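Local coordinates for 3-oxoacyl-[acyl-carrier-protein] reductase (Sinorhizobium meliloti, PDB 3U9L) that probably reduces 3-oxoacyl-[acyl-carrier-protein] substrates with NADPH, as a member of the short-chain dehydrogenase/reductase family, at residues P154-P159 and A221-E226. Residues are numbered along the deposited sequence; the frame is centred on the assembly and turned at random.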
ATOM      1  N   PRO A 154      -7.433   1.753 -13.555  1.00 21.04           N
ATOM      2  CA  PRO A 154      -8.819   1.231 -13.637  1.00 20.46           C
ATOM      3  C   PRO A 154      -9.345   0.795 -12.248  1.00 21.29           C
ATOM      4  O   PRO A 154      -8.585   0.453 -11.354  1.00 20.32           O
ATOM      5  CB  PRO A 154      -8.684  -0.009 -14.542  1.00 20.41           C
ATOM      6  CG  PRO A 154      -7.175  -0.463 -14.341  1.00 20.45           C
ATOM      7  CD  PRO A 154      -6.402   0.795 -13.975  1.00 18.51           C
ATOM      8  N   PRO A 155     -10.666   0.783 -12.078  1.00 19.13           N
ATOM      9  CA  PRO A 155     -11.236   0.152 -10.893  1.00 19.00           C
ATOM     10  C   PRO A 155     -11.114  -1.380 -11.009  1.00 18.58           C
ATOM     11  O   PRO A 155     -10.714  -1.869 -12.063  1.00 19.08           O
ATOM     12  CB  PRO A 155     -12.726   0.576 -10.966  1.00 19.04           C
ATOM     13  CG  PRO A 155     -12.771   1.688 -11.972  1.00 20.08           C
ATOM     14  CD  PRO A 155     -11.669   1.440 -12.920  1.00 19.54           C
ATOM     15  N   TYR A 156     -11.510  -2.124  -9.989  1.00 17.11           N
ATOM     16  CA  TYR A 156     -11.634  -3.588 -10.086  1.00 17.95           C
ATOM     17  C   TYR A 156     -10.362  -4.364  -9.979  1.00 18.71           C
ATOM     18  O   TYR A 156     -10.350  -5.546 -10.353  1.00 18.88           O
ATOM     19  CB  TYR A 156     -12.436  -4.082 -11.345  1.00 17.65           C
ATOM     20  CG  TYR A 156     -13.943  -4.072 -11.132  1.00 18.68           C
ATOM     21  CD1 TYR A 156     -14.528  -3.107 -10.328  1.00 18.43           C
ATOM     22  CD2 TYR A 156     -14.797  -4.987 -11.789  1.00 19.58           C
ATOM     23  CE1 TYR A 156     -15.932  -3.057 -10.128  1.00 19.69           C
ATOM     24  CE2 TYR A 156     -16.231  -4.943 -11.594  1.00 20.30           C
ATOM     25  CZ  TYR A 156     -16.768  -3.978 -10.756  1.00 19.47           C
ATOM     26  OH  TYR A 156     -18.115  -3.863 -10.506  1.00 20.23           O
ATOM     27  N   LEU A 157      -9.298  -3.741  -9.467  1.00 18.11           N
ATOM     28  CA  LEU A 157      -8.092  -4.513  -9.122  1.00 19.03           C
ATOM     29  C   LEU A 157      -7.604  -4.157  -7.699  1.00 18.30           C
ATOM     30  O   LEU A 157      -6.417  -4.257  -7.424  1.00 18.50           O
ATOM     31  CB  LEU A 157      -6.956  -4.299 -10.137  1.00 18.58           C
ATOM     32  CG  LEU A 157      -7.162  -4.870 -11.556  1.00 20.68           C
ATOM     33  CD1 LEU A 157      -7.863  -3.842 -12.397  1.00 20.19           C
ATOM     34  CD2 LEU A 157      -5.801  -5.314 -12.194  1.00 20.50           C
ATOM     35  N   ALA A 158      -8.516  -3.791  -6.801  1.00 18.44           N
ATOM     36  CA  ALA A 158      -8.105  -3.217  -5.494  1.00 17.33           C
ATOM     37  C   ALA A 158      -7.103  -4.036  -4.697  1.00 18.07           C
ATOM     38  O   ALA A 158      -6.110  -3.501  -4.262  1.00 17.67           O
ATOM     39  CB  ALA A 158      -9.284  -2.770  -4.628  1.00 17.18           C
ATOM     40  N   PRO A 159      -7.335  -5.349  -4.507  1.00 19.55           N
ATOM     41  CA  PRO A 159      -6.344  -6.052  -3.671  1.00 18.79           C
ATOM     42  C   PRO A 159      -4.928  -6.055  -4.270  1.00 19.06           C
ATOM     43  O   PRO A 159      -3.937  -6.145  -3.544  1.00 18.99           O
ATOM     44  CB  PRO A 159      -6.853  -7.504  -3.656  1.00 18.91           C
ATOM     45  CG  PRO A 159      -8.291  -7.449  -4.167  1.00 19.98           C
ATOM     46  CD  PRO A 159      -8.296  -6.281  -5.136  1.00 20.34           C
ATOM     47  N   ALA A 221     -23.712  -3.405 -13.436  1.00 22.67           N
ATOM     48  CA  ALA A 221     -23.878  -4.395 -14.502  1.00 23.10           C
ATOM     49  C   ALA A 221     -22.960  -4.052 -15.696  1.00 21.54           C
ATOM     50  O   ALA A 221     -22.972  -2.924 -16.163  1.00 20.10           O
ATOM     51  CB  ALA A 221     -25.390  -4.458 -14.938  1.00 25.56           C
ATOM     52  N   GLY A 222     -22.149  -5.007 -16.161  1.00 21.18           N
ATOM     53  CA  GLY A 222     -21.320  -4.746 -17.332  1.00 22.90           C
ATOM     54  C   GLY A 222     -20.009  -3.952 -17.076  1.00 22.92           C
ATOM     55  O   GLY A 222     -19.196  -3.750 -18.001  1.00 23.25           O
ATOM     56  N   LEU A 223     -19.798  -3.483 -15.852  1.00 20.67           N
ATOM     57  CA  LEU A 223     -18.666  -2.588 -15.578  1.00 20.98           C
ATOM     58  C   LEU A 223     -17.325  -3.296 -15.729  1.00 20.24           C
ATOM     59  O   LEU A 223     -16.382  -2.734 -16.288  1.00 19.83           O
ATOM     60  CB  LEU A 223     -18.794  -1.940 -14.177  1.00 21.21           C
ATOM     61  CG  LEU A 223     -17.642  -1.004 -13.774  1.00 21.38           C
ATOM     62  CD1 LEU A 223     -17.524   0.124 -14.764  1.00 20.82           C
ATOM     63  CD2 LEU A 223     -17.833  -0.455 -12.311  1.00 19.83           C
ATOM     64  N   GLY A 224     -17.248  -4.535 -15.244  1.00 19.63           N
ATOM     65  CA  GLY A 224     -16.087  -5.376 -15.440  1.00 19.54           C
ATOM     66  C   GLY A 224     -15.594  -5.417 -16.888  1.00 22.17           C
ATOM     67  O   GLY A 224     -14.466  -5.036 -17.189  1.00 18.80           O
ATOM     68  N   GLU A 225     -16.471  -5.847 -17.818  1.00 21.79           N
ATOM     69  CA  GLU A 225     -16.077  -5.898 -19.220  1.00 21.30           C
ATOM     70  C   GLU A 225     -15.811  -4.531 -19.826  1.00 20.62           C
ATOM     71  O   GLU A 225     -14.985  -4.395 -20.717  1.00 21.05           O
ATOM     72  CB  GLU A 225     -17.173  -6.574 -20.052  1.00 22.10           C
ATOM     73  CG  GLU A 225     -17.270  -8.044 -19.725  1.00 24.41           C
ATOM     74  CD  GLU A 225     -15.960  -8.811 -20.024  1.00 28.35           C
ATOM     75  OE1 GLU A 225     -15.793  -9.877 -19.390  1.00 32.99           O
ATOM     76  OE2 GLU A 225     -15.109  -8.366 -20.872  1.00 28.13           O
ATOM     77  N   GLU A 226     -16.596  -3.552 -19.403  1.00 19.57           N
ATOM     78  CA  GLU A 226     -16.446  -2.190 -19.839  1.00 22.07           C
ATOM     79  C   GLU A 226     -15.027  -1.694 -19.462  1.00 22.23           C
ATOM     80  O   GLU A 226     -14.349  -1.032 -20.255  1.00 21.67           O
ATOM     81  CB  GLU A 226     -17.515  -1.378 -19.118  1.00 22.72           C
ATOM     82  CG  GLU A 226     -17.654   0.110 -19.426  1.00 29.41           C
ATOM     83  CD  GLU A 226     -18.881   0.764 -18.671  1.00 30.27           C
ATOM     84  OE1 GLU A 226     -19.494   0.068 -17.836  1.00 29.73           O
ATOM     85  OE2 GLU A 226     -19.244   1.967 -18.885  1.00 33.51           O
TER
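Tyr156 lays its ring across the first turn of helix 223-233, where Leu223 and Gly224 receive it. CD2 of Leu223 meets the CE1 side of the ring at a slant, 3.9 Å from CE1 of Tyr156, and is as near to the hydroxyl oxygen. On the other side of the ring, CE2 of Tyr156 comes to 3.8 Å from the backbone N of Gly224, where the ring meets main chain, since Gly224 has no side chain. The leucine branch gets there because CG stands anti to the backbone N (chi1 179°), which brings CD2 against the ring. Tyrosine suits the place because its apolar ring packs on the helix turn while its OH hydrogen-bonds to the side-chain amide of Asn220, just before the helix. With an alanine in place of Tyr156, Leu223 would probably lose its aromatic neighbour and the Asn220 amide its hydroxyl partner. Gly222, the N-cap residue, has a positive phi (81°) at which a side chain would strike the preceding carbonyl; its own O accepts from Glu226 N at 3.0 Å, closing the first helical turn. Tyr156 also rests on Ile227, and its backbone N donates to Glu177 of the second subunit. The contact thus joins the loop after strand 139-144 of the Rossmann-type SDR fold to the helical segment inserted between strands 183-190 and 262-265, beside the subunit interface.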